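Local coordinates for protein beta-catenin homolog sys-1 (Caenorhabditis elegans, PDB 3C2G) that acts as a beta-catenin-type transcription coregulator in the Wnt signalling asymmetry pathway, binding the TCF transcription factor POP-1 directly to activate or repress target genes, at residues I119-S124 and F166-G171; Q139-F144 and P188-I193. All coordinates share one frame; numbering follows the deposited sequence.

Interaction 1 of 2, residues I119-S124 and F166-G171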
ATOM      1  N   ILE A 119       2.342   9.851  34.100  1.00 40.79           N
ATOM      2  CA  ILE A 119       2.431   8.572  33.396  1.00 41.90           C
ATOM      3  C   ILE A 119       3.500   8.647  32.312  1.00 42.97           C
ATOM      4  O   ILE A 119       4.464   7.886  32.322  1.00 43.30           O
ATOM      5  CB  ILE A 119       1.063   8.156  32.780  1.00 41.37           C
ATOM      6  CG1 ILE A 119       0.130   7.598  33.861  1.00 41.60           C
ATOM      7  CG2 ILE A 119       1.241   7.152  31.635  1.00 40.81           C
ATOM      8  CD1 ILE A 119       0.452   6.204  34.328  1.00 43.85           C
ATOM      9  N   CYS A 120       3.330   9.593  31.402  1.00 44.32           N
ATOM     10  CA  CYS A 120       4.256   9.774  30.317  1.00 44.54           C
ATOM     11  C   CYS A 120       5.692   9.983  30.824  1.00 44.03           C
ATOM     12  O   CYS A 120       6.655   9.593  30.161  1.00 44.24           O
ATOM     13  CB  CYS A 120       3.777  10.910  29.417  1.00 45.01           C
ATOM     14  SG  CYS A 120       5.066  12.012  28.872  1.00 47.74           S
ATOM     15  N   ASN A 121       5.833  10.562  32.010  1.00 43.01           N
ATOM     16  CA  ASN A 121       7.150  10.694  32.615  1.00 42.53           C
ATOM     17  C   ASN A 121       7.812   9.370  32.987  1.00 41.45           C
ATOM     18  O   ASN A 121       9.028   9.255  32.953  1.00 40.79           O
ATOM     19  CB  ASN A 121       7.118  11.599  33.832  1.00 42.70           C
ATOM     20  CG  ASN A 121       8.430  12.311  34.034  1.00 46.60           C
ATOM     21  OD1 ASN A 121       9.334  11.816  34.725  1.00 48.43           O
ATOM     22  ND2 ASN A 121       8.571  13.465  33.381  1.00 50.53           N
ATOM     23  N   LEU A 122       7.007   8.373  33.329  1.00 40.61           N
ATOM     24  CA  LEU A 122       7.523   7.062  33.693  1.00 40.11           C
ATOM     25  C   LEU A 122       8.101   6.252  32.510  1.00 40.58           C
ATOM     26  O   LEU A 122       8.822   5.278  32.732  1.00 40.10           O
ATOM     27  CB  LEU A 122       6.444   6.255  34.408  1.00 39.84           C
ATOM     28  CG  LEU A 122       5.998   6.786  35.774  1.00 39.80           C
ATOM     29  CD1 LEU A 122       4.515   6.531  36.010  1.00 40.75           C
ATOM     30  CD2 LEU A 122       6.808   6.182  36.873  1.00 39.61           C
ATOM     31  N   ILE A 123       7.784   6.636  31.270  1.00 40.39           N
ATOM     32  CA  ILE A 123       8.393   5.982  30.100  1.00 40.39           C
ATOM     33  C   ILE A 123       9.497   6.817  29.458  1.00 41.12           C
ATOM     34  O   ILE A 123       9.928   6.536  28.345  1.00 41.49           O
ATOM     35  CB  ILE A 123       7.366   5.567  29.027  1.00 40.11           C
ATOM     36  CG1 ILE A 123       6.518   6.767  28.587  1.00 38.25           C
ATOM     37  CG2 ILE A 123       6.537   4.383  29.521  1.00 39.49           C
ATOM     38  CD1 ILE A 123       5.643   6.479  27.398  1.00 37.39           C
ATOM     39  N   SER A 124       9.952   7.843  30.164  1.00 41.87           N
ATOM     40  CA  SER A 124      11.141   8.561  29.756  1.00 43.12           C
ATOM     41  C   SER A 124      12.305   7.590  29.566  1.00 44.00           C
ATOM     42  O   SER A 124      12.528   6.697  30.386  1.00 43.64           O
ATOM     43  CB  SER A 124      11.507   9.620  30.786  1.00 42.96           C
ATOM     44  OG  SER A 124      12.603  10.383  30.334  1.00 45.24           O
ATOM     45  N   PHE A 166      -0.160  15.611  23.263  1.00 45.95           N
ATOM     46  CA  PHE A 166       0.469  16.766  23.895  1.00 45.65           C
ATOM     47  C   PHE A 166       1.981  16.685  23.728  1.00 46.28           C
ATOM     48  O   PHE A 166       2.547  15.594  23.718  1.00 46.76           O
ATOM     49  CB  PHE A 166       0.050  16.924  25.372  1.00 44.97           C
ATOM     50  CG  PHE A 166       0.328  15.714  26.240  1.00 43.73           C
ATOM     51  CD1 PHE A 166       1.301  15.764  27.224  1.00 40.86           C
ATOM     52  CD2 PHE A 166      -0.413  14.537  26.096  1.00 43.28           C
ATOM     53  CE1 PHE A 166       1.551  14.654  28.040  1.00 42.06           C
ATOM     54  CE2 PHE A 166      -0.159  13.416  26.908  1.00 41.56           C
ATOM     55  CZ  PHE A 166       0.821  13.480  27.877  1.00 40.47           C
ATOM     56  N   GLU A 167       2.626  17.840  23.586  1.00 46.73           N
ATOM     57  CA  GLU A 167       4.046  17.903  23.236  1.00 47.07           C
ATOM     58  C   GLU A 167       4.943  16.963  24.060  1.00 47.18           C
ATOM     59  O   GLU A 167       5.761  16.236  23.491  1.00 47.24           O
ATOM     60  CB  GLU A 167       4.560  19.348  23.306  1.00 47.31           C
ATOM     61  N   LYS A 168       4.774  16.969  25.384  1.00 47.04           N
ATOM     62  CA  LYS A 168       5.628  16.185  26.298  1.00 47.17           C
ATOM     63  C   LYS A 168       5.660  14.705  25.936  1.00 45.37           C
ATOM     64  O   LYS A 168       6.724  14.085  25.945  1.00 45.36           O
ATOM     65  CB  LYS A 168       5.186  16.358  27.752  1.00 47.21           C
ATOM     66  CG  LYS A 168       6.137  15.772  28.793  1.00 50.08           C
ATOM     67  CD  LYS A 168       5.601  16.004  30.219  1.00 50.42           C
ATOM     68  CE  LYS A 168       6.676  15.781  31.296  1.00 55.91           C
ATOM     69  NZ  LYS A 168       6.446  16.663  32.506  1.00 57.18           N
ATOM     70  N   LEU A 169       4.499  14.147  25.604  1.00 43.46           N
ATOM     71  CA  LEU A 169       4.424  12.752  25.219  1.00 42.26           C
ATOM     72  C   LEU A 169       5.075  12.437  23.853  1.00 41.90           C
ATOM     73  O   LEU A 169       5.762  11.420  23.717  1.00 41.44           O
ATOM     74  CB  LEU A 169       2.983  12.243  25.291  1.00 41.65           C
ATOM     75  CG  LEU A 169       2.697  10.805  24.844  1.00 41.75           C
ATOM     76  CD1 LEU A 169       3.600   9.777  25.516  1.00 41.61           C
ATOM     77  CD2 LEU A 169       1.253  10.470  25.114  1.00 42.44           C
ATOM     78  N   VAL A 170       4.869  13.291  22.855  1.00 41.49           N
ATOM     79  CA  VAL A 170       5.422  13.005  21.530  1.00 42.07           C
ATOM     80  C   VAL A 170       6.938  13.203  21.540  1.00 41.88           C
ATOM     81  O   VAL A 170       7.684  12.415  20.940  1.00 41.72           O
ATOM     82  CB  VAL A 170       4.703  13.760  20.373  1.00 42.42           C
ATOM     83  CG1 VAL A 170       3.293  13.231  20.197  1.00 42.69           C
ATOM     84  CG2 VAL A 170       4.672  15.266  20.599  1.00 44.99           C
ATOM     85  N   GLY A 171       7.380  14.227  22.270  1.00 41.47           N
ATOM     86  CA  GLY A 171       8.793  14.406  22.606  1.00 40.68           C
ATOM     87  C   GLY A 171       9.377  13.160  23.251  1.00 40.45           C
ATOM     88  O   GLY A 171      10.379  12.617  22.778  1.00 41.25           O
TER

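Interaction 2 of 2, residues Q139-F144 and P188-I193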
ATOM      1  N   GLN A 139       5.934  -1.510  32.739  1.00 37.43           N
ATOM      2  CA  GLN A 139       4.552  -1.668  33.130  1.00 36.50           C
ATOM      3  C   GLN A 139       3.635  -0.627  32.491  1.00 34.77           C
ATOM      4  O   GLN A 139       2.512  -0.937  32.109  1.00 34.26           O
ATOM      5  CB  GLN A 139       4.455  -1.598  34.643  1.00 37.90           C
ATOM      6  CG  GLN A 139       3.353  -2.454  35.173  1.00 42.64           C
ATOM      7  CD  GLN A 139       3.669  -3.005  36.520  1.00 46.67           C
ATOM      8  OE1 GLN A 139       4.140  -2.283  37.418  1.00 44.93           O
ATOM      9  NE2 GLN A 139       3.400  -4.299  36.694  1.00 49.03           N
ATOM     10  N   VAL A 140       4.114   0.605  32.374  1.00 32.87           N
ATOM     11  CA  VAL A 140       3.353   1.642  31.702  1.00 32.34           C
ATOM     12  C   VAL A 140       3.187   1.362  30.189  1.00 32.84           C
ATOM     13  O   VAL A 140       2.118   1.617  29.623  1.00 31.68           O
ATOM     14  CB  VAL A 140       3.968   3.023  31.957  1.00 32.59           C
ATOM     15  CG1 VAL A 140       3.288   4.091  31.103  1.00 30.90           C
ATOM     16  CG2 VAL A 140       3.868   3.375  33.451  1.00 32.01           C
ATOM     17  N   PHE A 141       4.229   0.817  29.553  1.00 32.69           N
ATOM     18  CA  PHE A 141       4.110   0.360  28.157  1.00 32.55           C
ATOM     19  C   PHE A 141       3.056  -0.724  27.999  1.00 33.20           C
ATOM     20  O   PHE A 141       2.332  -0.726  27.015  1.00 33.19           O
ATOM     21  CB  PHE A 141       5.453  -0.111  27.571  1.00 31.20           C
ATOM     22  CG  PHE A 141       6.378   1.017  27.199  1.00 28.87           C
ATOM     23  CD1 PHE A 141       6.003   1.957  26.244  1.00 27.80           C
ATOM     24  CD2 PHE A 141       7.619   1.136  27.796  1.00 26.61           C
ATOM     25  CE1 PHE A 141       6.851   2.993  25.893  1.00 26.50           C
ATOM     26  CE2 PHE A 141       8.463   2.165  27.463  1.00 26.42           C
ATOM     27  CZ  PHE A 141       8.081   3.103  26.503  1.00 27.99           C
ATOM     28  N   GLN A 142       2.958  -1.636  28.964  1.00 34.13           N
ATOM     29  CA  GLN A 142       1.888  -2.646  28.930  1.00 35.68           C
ATOM     30  C   GLN A 142       0.477  -2.057  29.106  1.00 35.71           C
ATOM     31  O   GLN A 142      -0.493  -2.588  28.561  1.00 36.66           O
ATOM     32  CB  GLN A 142       2.124  -3.717  29.983  1.00 36.35           C
ATOM     33  CG  GLN A 142       3.080  -4.815  29.566  1.00 40.81           C
ATOM     34  CD  GLN A 142       3.542  -5.625  30.757  1.00 47.03           C
ATOM     35  OE1 GLN A 142       2.909  -6.619  31.132  1.00 49.70           O
ATOM     36  NE2 GLN A 142       4.631  -5.183  31.387  1.00 49.05           N
ATOM     37  N   ILE A 143       0.371  -0.970  29.870  1.00 34.69           N
ATOM     38  CA  ILE A 143      -0.906  -0.311  30.118  1.00 34.07           C
ATOM     39  C   ILE A 143      -1.407   0.370  28.838  1.00 34.50           C
ATOM     40  O   ILE A 143      -2.578   0.240  28.481  1.00 34.54           O
ATOM     41  CB  ILE A 143      -0.785   0.700  31.298  1.00 34.02           C
ATOM     42  CG1 ILE A 143      -0.736  -0.047  32.640  1.00 32.27           C
ATOM     43  CG2 ILE A 143      -1.904   1.729  31.275  1.00 31.92           C
ATOM     44  CD1 ILE A 143      -0.070   0.758  33.771  1.00 28.28           C
ATOM     45  N   PHE A 144      -0.510   1.084  28.155  1.00 34.19           N
ATOM     46  CA  PHE A 144      -0.815   1.669  26.853  1.00 34.77           C
ATOM     47  C   PHE A 144      -1.211   0.598  25.853  1.00 35.93           C
ATOM     48  O   PHE A 144      -2.226   0.715  25.185  1.00 35.75           O
ATOM     49  CB  PHE A 144       0.384   2.424  26.318  1.00 33.91           C
ATOM     50  CG  PHE A 144       0.507   3.808  26.843  1.00 33.41           C
ATOM     51  CD1 PHE A 144      -0.444   4.764  26.539  1.00 33.83           C
ATOM     52  CD2 PHE A 144       1.598   4.174  27.616  1.00 33.30           C
ATOM     53  CE1 PHE A 144      -0.325   6.069  27.025  1.00 35.42           C
ATOM     54  CE2 PHE A 144       1.730   5.483  28.098  1.00 35.29           C
ATOM     55  CZ  PHE A 144       0.764   6.429  27.800  1.00 33.77           C
ATOM     56  N   PRO A 188       8.451  -2.214  21.682  1.00 37.12           N
ATOM     57  CA  PRO A 188       7.478  -2.273  20.576  1.00 37.14           C
ATOM     58  C   PRO A 188       6.241  -1.400  20.777  1.00 37.45           C
ATOM     59  O   PRO A 188       5.693  -0.876  19.804  1.00 38.76           O
ATOM     60  CB  PRO A 188       7.075  -3.751  20.540  1.00 37.26           C
ATOM     61  CG  PRO A 188       8.247  -4.470  21.100  1.00 36.97           C
ATOM     62  CD  PRO A 188       8.801  -3.560  22.175  1.00 37.14           C
ATOM     63  N   ALA A 189       5.807  -1.243  22.025  1.00 36.84           N
ATOM     64  CA  ALA A 189       4.661  -0.401  22.354  1.00 35.98           C
ATOM     65  C   ALA A 189       4.819   1.034  21.863  1.00 35.52           C
ATOM     66  O   ALA A 189       3.829   1.701  21.593  1.00 35.65           O
ATOM     67  CB  ALA A 189       4.404  -0.415  23.856  1.00 36.58           C
ATOM     68  N   ILE A 190       6.057   1.509  21.764  1.00 34.94           N
ATOM     69  CA  ILE A 190       6.326   2.814  21.175  1.00 35.82           C
ATOM     70  C   ILE A 190       5.730   2.923  19.767  1.00 36.36           C
ATOM     71  O   ILE A 190       5.230   3.979  19.388  1.00 36.75           O
ATOM     72  CB  ILE A 190       7.829   3.129  21.165  1.00 36.27           C
ATOM     73  CG1 ILE A 190       8.272   3.501  22.581  1.00 38.53           C
ATOM     74  CG2 ILE A 190       8.145   4.281  20.238  1.00 34.33           C
ATOM     75  CD1 ILE A 190       9.684   3.113  22.900  1.00 41.81           C
ATOM     76  N   PHE A 191       5.745   1.823  19.017  1.00 36.13           N
ATOM     77  CA  PHE A 191       5.118   1.807  17.704  1.00 36.27           C
ATOM     78  C   PHE A 191       3.605   1.815  17.790  1.00 36.49           C
ATOM     79  O   PHE A 191       2.948   2.573  17.082  1.00 36.92           O
ATOM     80  CB  PHE A 191       5.624   0.625  16.864  1.00 35.71           C
ATOM     81  CG  PHE A 191       7.073   0.748  16.486  1.00 35.56           C
ATOM     82  CD1 PHE A 191       7.459   1.568  15.431  1.00 33.53           C
ATOM     83  CD2 PHE A 191       8.056   0.070  17.209  1.00 33.10           C
ATOM     84  CE1 PHE A 191       8.805   1.697  15.079  1.00 35.45           C
ATOM     85  CE2 PHE A 191       9.401   0.194  16.877  1.00 32.87           C
ATOM     86  CZ  PHE A 191       9.784   1.007  15.808  1.00 35.56           C
ATOM     87  N   ILE A 192       3.055   0.973  18.659  1.00 37.23           N
ATOM     88  CA  ILE A 192       1.604   0.907  18.879  1.00 37.10           C
ATOM     89  C   ILE A 192       1.012   2.289  19.158  1.00 36.29           C
ATOM     90  O   ILE A 192       0.008   2.660  18.562  1.00 37.15           O
ATOM     91  CB  ILE A 192       1.260  -0.075  20.019  1.00 37.58           C
ATOM     92  CG1 ILE A 192       1.787  -1.487  19.694  1.00 39.79           C
ATOM     93  CG2 ILE A 192      -0.237  -0.103  20.284  1.00 37.86           C
ATOM     94  CD1 ILE A 192       1.267  -2.086  18.367  1.00 41.33           C
ATOM     95  N   ILE A 193       1.675   3.059  20.015  1.00 34.98           N
ATOM     96  CA  ILE A 193       1.219   4.386  20.404  1.00 34.45           C
ATOM     97  C   ILE A 193       1.305   5.402  19.257  1.00 35.12           C
ATOM     98  O   ILE A 193       0.349   6.133  19.006  1.00 35.16           O
ATOM     99  CB  ILE A 193       1.993   4.904  21.647  1.00 33.97           C
ATOM    100  CG1 ILE A 193       1.755   3.974  22.839  1.00 31.71           C
ATOM    101  CG2 ILE A 193       1.580   6.325  21.985  1.00 31.59           C
ATOM    102  CD1 ILE A 193       2.843   3.996  23.869  1.00 29.38           C
TER

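Interaction 1 of 2, residues I119-S124 and F166-G171
The ring of Phe166 meets Cys120 obliquely, with CB of Cys120 lying 4.2 Å from CZ of Phe166. SG of Cys120 sits 5.5 Å from the centroid of the Phe166 ring, 61° off the ring normal, an oblique cysteine sulfur-aromatic contact. One face of the same ring carries CB of Leu169, 3.6 Å above the plane and displaced toward the rim, and Arg116 makes a cation-pi contact with it. The setting is the armadillo domain of a beta-catenin, an array of stacked short helices; here the end of helix 115-122 packs on the start of helix 167-174, with Phe166 at the N-cap position of the latter.

Cys120 is at the centre of the contact, touching Phe166, Lys168 and Leu169. Its SG approaches the backbone of the other helix directly, 3.8 Å from CA of Leu169, and also lies 3.9 Å from CG of Lys168, while its CB faces CD1 of Leu169. Because Leu169 has CG anti to its backbone N (chi1 177°), its branch reaches back toward Cys120, and CD1 of Leu169 also meets CD1 of Ile123 in the turn just after helix 115-122.

Toward solvent the contact turns polar in composition, although no hydrogen bond spans the two segments. The nearly extended chain of Lys168 bends only at its last torsion and runs at a slant past the amide of Asn121; its NZ makes a long, weak ion pair with Glu117, one turn before Asn121. The approach of Asn121 to this chain is closest at the methylene next to the ammonium, with ND2 of Asn121 3.6 Å from CE of Lys168.

Interaction 2 of 2, residues Q139-F144 and P188-I193
Phe141 turns its CD1-CE1 bond to helix 189-198 at a slant. CD1 of Phe141 rests 3.7 Å from CB of Ala189. CE1 of Phe141 lies 3.6 Å from CG1 of Ile190, and both approaches are oblique to the ring. Near the ring plane, CD1 of Ile193 comes to the edge, 4.4 Å from CD1 of Phe141. The same methyl is shared with Phe144, whose CG it approaches to 3.8 Å, again obliquely. With CG1 of Ile193 anti to the carbonyl carbon (chi1 -61°) and the chain extended at chi2 (155°), CD1 reaches both Phe141 and Phe144.

The backbones fit this arrangement. The short helical segments run broadly parallel, at 37° with axes 9.6 Å apart, and the nearest CA pair is Phe141 with Ala189, where the small methyl admits the phenyl group. These are neighbouring helices of the armadillo array, helix 134-150 against helix 189-198. Cutting the side chain of Phe141 back to an alanine is likely to open a gap beside CB of Ala189, the CG1 branch of Ile190 and CD1 of Ile193.

All five touching residues are buried and no hydrogen bond joins the segments, which implies that hydrophobic burial and side-chain shape, rather than polar pairing, carry the contact.

Interactions 1 and 2 are neighbours in one helical stack, their centres 12 Å apart, and their segments alternate along the chain: helix 115-122 is followed by helix 134-150, and helix 167-174 by helix 189-198. They join different helix pairs, and meet where 119-124 packs on 139-144. Ile123 bridges them, its CG2 lying 3.6 Å from CE2 of Phe141, while Ile119 packs on Val140 and Phe144. Interaction 2 is wholly buried and apolar, built from aromatic rings and aliphatic branches. Interaction 1 is only partly buried; its inner side is likewise hydrophobic, with a thiol added, but its outer side brings in an amide and a lysine.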